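4-aminobutyrate transaminase (Acinetobacter baumannii, PDB 6WOP) catalyses the pyridoxal-phosphate-dependent transfer of the amino group of 4-aminobutyrate to 2-oxoglutarate, as a class-III aminotransferase. Local coordinates at residues A98-G112 / P276-D288. Numbering follows the deposited sequence.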
ATOM      1  N   ALA A  98     -20.052  16.261 -24.864  1.00 20.62           N
ATOM      2  CA  ALA A  98     -19.572  16.259 -23.471  1.00 19.95           C
ATOM      3  C   ALA A  98     -19.050  17.637 -23.091  1.00 19.99           C
ATOM      4  O   ALA A  98     -18.425  18.306 -23.908  1.00 21.79           O
ATOM      5  CB  ALA A  98     -18.439  15.252 -23.298  1.00 21.31           C
ATOM      6  N   PRO A  99     -19.254  18.068 -21.856  1.00 22.00           N
ATOM      7  CA  PRO A  99     -18.747  19.399 -21.452  1.00 22.87           C
ATOM      8  C   PRO A  99     -17.265  19.362 -21.058  1.00 23.91           C
ATOM      9  O   PRO A  99     -16.890  19.339 -19.895  1.00 26.71           O
ATOM     10  CB  PRO A  99     -19.648  19.763 -20.261  1.00 22.50           C
ATOM     11  CG  PRO A  99     -20.165  18.443 -19.739  1.00 19.68           C
ATOM     12  CD  PRO A  99     -20.275  17.514 -20.933  1.00 18.52           C
ATOM     13  N   ILE A 100     -16.405  19.423 -22.063  1.00 21.09           N
ATOM     14  CA  ILE A 100     -14.952  19.290 -21.946  1.00 19.54           C
ATOM     15  C   ILE A 100     -14.360  20.527 -22.612  1.00 24.53           C
ATOM     16  O   ILE A 100     -14.807  20.925 -23.690  1.00 25.25           O
ATOM     17  CB  ILE A 100     -14.427  18.004 -22.640  1.00 20.31           C
ATOM     18  CG1 ILE A 100     -14.912  16.718 -21.907  1.00 22.00           C
ATOM     19  CG2 ILE A 100     -12.840  18.063 -22.835  1.00 21.41           C
ATOM     20  CD1 ILE A 100     -14.393  16.653 -20.422  1.00 22.46           C
ATOM     21  N   ALA A 101     -13.347  21.105 -22.004  1.00 22.32           N
ATOM     22  CA  ALA A 101     -12.709  22.292 -22.563  1.00 26.80           C
ATOM     23  C   ALA A 101     -11.715  21.873 -23.646  1.00 26.73           C
ATOM     24  O   ALA A 101     -10.744  21.160 -23.359  1.00 26.04           O
ATOM     25  CB  ALA A 101     -12.011  23.090 -21.456  1.00 24.77           C
ATOM     26  N   GLY A 102     -11.939  22.347 -24.884  1.00 23.79           N
ATOM     27  CA  GLY A 102     -11.044  22.054 -25.984  1.00 25.95           C
ATOM     28  C   GLY A 102     -11.420  20.713 -26.586  1.00 25.57           C
ATOM     29  O   GLY A 102     -12.428  20.146 -26.190  1.00 25.09           O
ATOM     30  N   PRO A 103     -10.623  20.171 -27.506  1.00 24.93           N
ATOM     31  CA  PRO A 103     -11.003  18.913 -28.165  1.00 26.18           C
ATOM     32  C   PRO A 103     -11.068  17.767 -27.162  1.00 21.56           C
ATOM     33  O   PRO A 103     -10.205  17.638 -26.293  1.00 19.48           O
ATOM     34  CB  PRO A 103      -9.872  18.678 -29.168  1.00 29.18           C
ATOM     35  CG  PRO A 103      -9.060  19.898 -29.140  1.00 33.75           C
ATOM     36  CD  PRO A 103      -9.268  20.591 -27.876  1.00 32.07           C
ATOM     37  N   ALA A 104     -12.081  16.929 -27.309  1.00 19.88           N
ATOM     38  CA  ALA A 104     -12.231  15.795 -26.402  1.00 20.63           C
ATOM     39  C   ALA A 104     -11.853  14.499 -27.109  1.00 21.28           C
ATOM     40  O   ALA A 104     -11.835  14.416 -28.344  1.00 21.76           O
ATOM     41  CB  ALA A 104     -13.658  15.735 -25.863  1.00 18.29           C
ATOM     42  N   LYS A 105     -11.518  13.477 -26.320  1.00 18.86           N
ATOM     43  CA  LYS A 105     -11.444  12.124 -26.861  1.00 16.72           C
ATOM     44  C   LYS A 105     -12.208  11.191 -25.928  1.00 19.09           C
ATOM     45  O   LYS A 105     -12.410  11.519 -24.765  1.00 17.97           O
ATOM     46  CB  LYS A 105      -9.990  11.673 -26.991  1.00 17.55           C
ATOM     47  CG  LYS A 105      -9.283  12.375 -28.154  1.00 19.40           C
ATOM     48  CD  LYS A 105      -7.888  11.891 -28.281  1.00 24.84           C
ATOM     49  CE  LYS A 105      -7.282  12.340 -29.606  1.00 28.75           C
ATOM     50  NZ  LYS A 105      -6.147  11.473 -30.003  1.00 29.67           N
ATOM     51  N   ALA A 106     -12.612  10.020 -26.426  1.00 15.98           N
ATOM     52  CA  ALA A 106     -13.381   9.106 -25.600  1.00 17.04           C
ATOM     53  C   ALA A 106     -12.935   7.679 -25.873  1.00 16.71           C
ATOM     54  O   ALA A 106     -12.503   7.334 -26.977  1.00 18.62           O
ATOM     55  CB  ALA A 106     -14.916   9.190 -25.873  1.00 15.26           C
ATOM     56  N   ALA A 107     -13.109   6.825 -24.883  1.00 14.57           N
ATOM     57  CA  ALA A 107     -12.902   5.403 -25.094  1.00 13.96           C
ATOM     58  C   ALA A 107     -13.977   4.682 -24.314  1.00 14.50           C
ATOM     59  O   ALA A 107     -14.481   5.227 -23.337  1.00 15.23           O
ATOM     60  CB  ALA A 107     -11.547   4.945 -24.519  1.00 17.88           C
ATOM     61  N   PHE A 108     -14.281   3.448 -24.705  1.00 14.08           N
ATOM     62  CA  PHE A 108     -15.386   2.694 -24.084  1.00 13.29           C
ATOM     63  C   PHE A 108     -14.835   1.461 -23.409  1.00 16.15           C
ATOM     64  O   PHE A 108     -13.907   0.821 -23.929  1.00 16.49           O
ATOM     65  CB  PHE A 108     -16.451   2.307 -25.164  1.00 13.57           C
ATOM     66  CG  PHE A 108     -17.031   3.528 -25.785  1.00 16.38           C
ATOM     67  CD1 PHE A 108     -17.815   4.351 -25.018  1.00 15.02           C
ATOM     68  CD2 PHE A 108     -16.637   3.957 -27.046  1.00 18.54           C
ATOM     69  CE1 PHE A 108     -18.267   5.561 -25.499  1.00 17.52           C
ATOM     70  CE2 PHE A 108     -17.103   5.171 -27.542  1.00 17.82           C
ATOM     71  CZ  PHE A 108     -17.918   5.957 -26.783  1.00 16.34           C
ATOM     72  N   PHE A 109     -15.384   1.169 -22.226  1.00 15.03           N
ATOM     73  CA  PHE A 109     -15.061  -0.063 -21.513  1.00 14.59           C
ATOM     74  C   PHE A 109     -16.363  -0.813 -21.299  1.00 13.92           C
ATOM     75  O   PHE A 109     -17.281  -0.678 -22.138  1.00 16.96           O
ATOM     76  CB  PHE A 109     -14.337   0.316 -20.213  1.00 13.35           C
ATOM     77  CG  PHE A 109     -13.167   1.173 -20.503  1.00 14.46           C
ATOM     78  CD1 PHE A 109     -11.996   0.593 -21.018  1.00 20.77           C
ATOM     79  CD2 PHE A 109     -13.229   2.539 -20.350  1.00 16.86           C
ATOM     80  CE1 PHE A 109     -10.892   1.379 -21.336  1.00 22.32           C
ATOM     81  CE2 PHE A 109     -12.114   3.333 -20.695  1.00 18.93           C
ATOM     82  CZ  PHE A 109     -10.984   2.730 -21.206  1.00 17.76           C
ATOM     83  N   THR A 110     -16.455  -1.603 -20.226  1.00 13.11           N
ATOM     84  CA  THR A 110     -17.681  -2.380 -20.017  1.00 15.60           C
ATOM     85  C   THR A 110     -18.474  -1.940 -18.801  1.00 16.74           C
ATOM     86  O   THR A 110     -19.696  -1.773 -18.905  1.00 15.24           O
ATOM     87  CB  THR A 110     -17.376  -3.867 -19.920  1.00 19.56           C
ATOM     88  OG1 THR A 110     -16.553  -4.250 -21.040  1.00 21.20           O
ATOM     89  CG2 THR A 110     -18.697  -4.707 -19.993  1.00 14.21           C
ATOM     90  N   THR A 111     -17.835  -1.787 -17.636  1.00 14.49           N
ATOM     91  CA  THR A 111     -18.592  -1.492 -16.422  1.00 14.66           C
ATOM     92  C   THR A 111     -18.388  -0.060 -15.925  1.00 14.75           C
ATOM     93  O   THR A 111     -17.407   0.623 -16.260  1.00 15.79           O
ATOM     94  CB  THR A 111     -18.187  -2.458 -15.298  1.00 16.76           C
ATOM     95  OG1 THR A 111     -16.810  -2.201 -14.998  1.00 14.68           O
ATOM     96  CG2 THR A 111     -18.359  -3.957 -15.716  1.00 15.07           C
ATOM     97  N   GLY A 112     -19.306   0.375 -15.056  1.00 14.33           N
ATOM     98  CA  GLY A 112     -19.130   1.676 -14.421  1.00 12.62           C
ATOM     99  C   GLY A 112     -17.827   1.752 -13.639  1.00 14.05           C
ATOM    100  O   GLY A 112     -17.096   2.735 -13.741  1.00 14.97           O
ATOM    101  N   PRO A 276     -24.432  -3.934 -21.424  1.00 17.35           N
ATOM    102  CA  PRO A 276     -23.196  -3.550 -20.682  1.00 14.01           C
ATOM    103  C   PRO A 276     -22.242  -2.751 -21.554  1.00 15.98           C
ATOM    104  O   PRO A 276     -21.677  -3.268 -22.538  1.00 14.57           O
ATOM    105  CB  PRO A 276     -22.587  -4.892 -20.260  1.00 13.70           C
ATOM    106  CG  PRO A 276     -23.778  -5.816 -20.140  1.00 17.02           C
ATOM    107  CD  PRO A 276     -24.683  -5.384 -21.321  1.00 16.66           C
ATOM    108  N   ILE A 277     -22.016  -1.497 -21.138  1.00 17.40           N
ATOM    109  CA  ILE A 277     -20.985  -0.646 -21.719  1.00 15.20           C
ATOM    110  C   ILE A 277     -20.754   0.505 -20.755  1.00 14.69           C
ATOM    111  O   ILE A 277     -21.665   0.907 -20.023  1.00 13.11           O
ATOM    112  CB  ILE A 277     -21.431  -0.125 -23.114  1.00 15.67           C
ATOM    113  CG1 ILE A 277     -20.361   0.767 -23.767  1.00 17.00           C
ATOM    114  CG2 ILE A 277     -22.759   0.670 -23.009  1.00 16.15           C
ATOM    115  CD1 ILE A 277     -20.574   1.039 -25.326  1.00 13.15           C
ATOM    116  N   SER A 278     -19.563   1.120 -20.838  1.00 13.77           N
ATOM    117  CA  SER A 278     -19.164   2.291 -20.038  1.00 13.54           C
ATOM    118  C   SER A 278     -18.254   3.139 -20.901  1.00 15.80           C
ATOM    119  O   SER A 278     -17.933   2.761 -22.036  1.00 15.38           O
ATOM    120  CB  SER A 278     -18.411   1.892 -18.762  1.00 11.77           C
ATOM    121  OG  SER A 278     -17.137   1.356 -19.101  1.00 17.54           O
ATOM    122  N   GLY A 279     -17.886   4.346 -20.409  1.00 17.80           N
ATOM    123  CA  GLY A 279     -16.881   5.088 -21.155  1.00 16.23           C
ATOM    124  C   GLY A 279     -16.263   6.197 -20.327  1.00 14.74           C
ATOM    125  O   GLY A 279     -16.751   6.537 -19.257  1.00 13.19           O
ATOM    126  N   VAL A 280     -15.212   6.786 -20.884  1.00 14.24           N
ATOM    127  CA  VAL A 280     -14.507   7.918 -20.300  1.00 14.31           C
ATOM    128  C   VAL A 280     -14.359   8.886 -21.434  1.00 19.03           C
ATOM    129  O   VAL A 280     -13.901   8.484 -22.511  1.00 16.95           O
ATOM    130  CB  VAL A 280     -13.108   7.567 -19.761  1.00 13.87           C
ATOM    131  CG1 VAL A 280     -12.426   8.815 -19.239  1.00 14.58           C
ATOM    132  CG2 VAL A 280     -13.210   6.547 -18.630  1.00 15.29           C
ATOM    133  N   VAL A 281     -14.750  10.148 -21.206  1.00 19.40           N
ATOM    134  CA  VAL A 281     -14.502  11.199 -22.193  1.00 15.86           C
ATOM    135  C   VAL A 281     -13.680  12.273 -21.492  1.00 18.34           C
ATOM    136  O   VAL A 281     -13.849  12.478 -20.286  1.00 20.26           O
ATOM    137  CB  VAL A 281     -15.818  11.751 -22.782  1.00 20.81           C
ATOM    138  CG1 VAL A 281     -16.792  12.303 -21.665  1.00 17.97           C
ATOM    139  CG2 VAL A 281     -15.537  12.798 -23.901  1.00 20.37           C
ATOM    140  N   GLY A 282     -12.783  12.941 -22.222  1.00 18.06           N
ATOM    141  CA  GLY A 282     -12.080  14.027 -21.561  1.00 18.67           C
ATOM    142  C   GLY A 282     -11.163  14.798 -22.479  1.00 17.67           C
ATOM    143  O   GLY A 282     -11.124  14.564 -23.682  1.00 17.95           O
ATOM    144  N   ARG A 283     -10.367  15.688 -21.871  1.00 17.61           N
ATOM    145  CA  ARG A 283      -9.477  16.514 -22.679  1.00 21.60           C
ATOM    146  C   ARG A 283      -8.558  15.612 -23.479  1.00 22.40           C
ATOM    147  O   ARG A 283      -8.015  14.648 -22.950  1.00 20.81           O
ATOM    148  CB  ARG A 283      -8.669  17.478 -21.779  1.00 24.77           C
ATOM    149  CG  ARG A 283      -9.524  18.451 -20.960  1.00 24.44           C
ATOM    150  CD  ARG A 283      -8.647  19.117 -19.834  1.00 23.08           C
ATOM    151  NE  ARG A 283      -7.386  19.498 -20.395  1.00 29.22           N
ATOM    152  CZ  ARG A 283      -6.251  19.547 -19.714  1.00 32.42           C
ATOM    153  NH1 ARG A 283      -6.235  19.252 -18.401  1.00 31.36           N
ATOM    154  NH2 ARG A 283      -5.137  19.906 -20.350  1.00 35.84           N
ATOM    155  N   ALA A 284      -8.413  15.889 -24.774  1.00 20.95           N
ATOM    156  CA  ALA A 284      -7.623  14.985 -25.635  1.00 21.60           C
ATOM    157  C   ALA A 284      -6.225  14.700 -25.071  1.00 22.64           C
ATOM    158  O   ALA A 284      -5.732  13.566 -25.140  1.00 21.08           O
ATOM    159  CB  ALA A 284      -7.475  15.590 -27.033  1.00 21.80           C
ATOM    160  N   GLU A 285      -5.520  15.745 -24.612  1.00 21.22           N
ATOM    161  CA  GLU A 285      -4.122  15.538 -24.232  1.00 21.31           C
ATOM    162  C   GLU A 285      -4.044  14.766 -22.932  1.00 21.48           C
ATOM    163  O   GLU A 285      -3.066  14.030 -22.709  1.00 22.65           O
ATOM    164  CB  GLU A 285      -3.363  16.866 -24.130  1.00 28.02           C
ATOM    165  CG  GLU A 285      -3.800  17.749 -22.977  1.00 35.21           C
ATOM    166  CD  GLU A 285      -2.887  19.009 -22.866  1.00 43.23           C
ATOM    167  OE1 GLU A 285      -2.810  19.650 -21.787  1.00 42.97           O
ATOM    168  OE2 GLU A 285      -2.225  19.333 -23.868  1.00 43.00           O
ATOM    169  N   VAL A 286      -5.106  14.809 -22.136  1.00 19.48           N
ATOM    170  CA  VAL A 286      -5.146  13.967 -20.928  1.00 18.97           C
ATOM    171  C   VAL A 286      -5.430  12.515 -21.302  1.00 19.70           C
ATOM    172  O   VAL A 286      -4.725  11.596 -20.879  1.00 17.07           O
ATOM    173  CB  VAL A 286      -6.198  14.520 -19.937  1.00 17.16           C
ATOM    174  CG1 VAL A 286      -6.422  13.554 -18.726  1.00 16.46           C
ATOM    175  CG2 VAL A 286      -5.808  15.916 -19.516  1.00 18.61           C
ATOM    176  N   MET A 287      -6.448  12.301 -22.150  1.00 17.00           N
ATOM    177  CA  MET A 287      -6.788  10.956 -22.605  1.00 18.37           C
ATOM    178  C   MET A 287      -5.641  10.275 -23.347  1.00 20.29           C
ATOM    179  O   MET A 287      -5.514   9.049 -23.275  1.00 21.31           O
ATOM    180  CB  MET A 287      -8.022  11.001 -23.529  1.00 19.34           C
ATOM    181  CG  MET A 287      -9.277  11.565 -22.838  1.00 18.97           C
ATOM    182  SD  MET A 287      -9.967  10.398 -21.632  1.00 20.88           S
ATOM    183  CE  MET A 287     -10.525   9.045 -22.752  1.00 17.48           C
ATOM    184  N   ASP A 288      -4.822  11.027 -24.079  1.00 18.34           N
ATOM    185  CA  ASP A 288      -3.726  10.446 -24.842  1.00 19.57           C
ATOM    186  C   ASP A 288      -2.502  10.114 -23.983  1.00 20.09           C
ATOM    187  O   ASP A 288      -1.474   9.719 -24.543  1.00 23.38           O
ATOM    188  CB  ASP A 288      -3.261  11.395 -25.963  1.00 21.50           C
ATOM    189  CG  ASP A 288      -4.051  11.183 -27.234  1.00 28.84           C
ATOM    190  OD1 ASP A 288      -4.548  10.051 -27.435  1.00 23.74           O
ATOM    191  OD2 ASP A 288      -4.196  12.148 -28.012  1.00 30.70           O
TER
HETATM  192  O   HOH W   1      -8.466  21.993 -22.360  1.00 41.11           O
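Strands 104-109 and 278-283 pair antiparallel at one end, within this chain, of the seven-stranded mixed sheet of the large domain, the core of a fold type I pyridoxal-phosphate enzyme. Lys105 with Gly282 and Ala107 with Val280 each exchange two backbone hydrogen bonds, whereas in the last pair, Phe109 with Ser278, both donors lie well above the plane of the carbonyl they meet, so the ladder is distorted at this end. On the face toward helix 85-97, Val281 sets its branched side chain against small neighbours: CG1 meets Ala98 CB at 3.8 Å and CG2 meets Ala104 CB at 4.0 Å. Gly279, having no side chain, lets Phe108 CD1 come to 4.0 Å from its CA. Over the other face, Met287 from helix 284-287 makes two successive turns about chi2 and chi3 (-72° and -67°), carrying CE to 3.7 Å from Lys105 O. The straight chain of Lys105 runs past Ala284 and forms a salt bridge to Asp288, NZ meeting OD2 on its syn lone pair at 2.9 Å; Gln13 O of the second subunit also accepts from this ammonium. Near Thr111, which caps helix 112-127 through Glu114 N, Ser278 OG gives a weak hydrogen bond to Thr111 O (2.9 Å). Alanines and glycine thus give Val281 and Phe108 surfaces to pack against, while the Lys105 ammonium, bonded to both Asp288 and the second subunit, links this end of the sheet to the partner and probably favours an ionised Asp288.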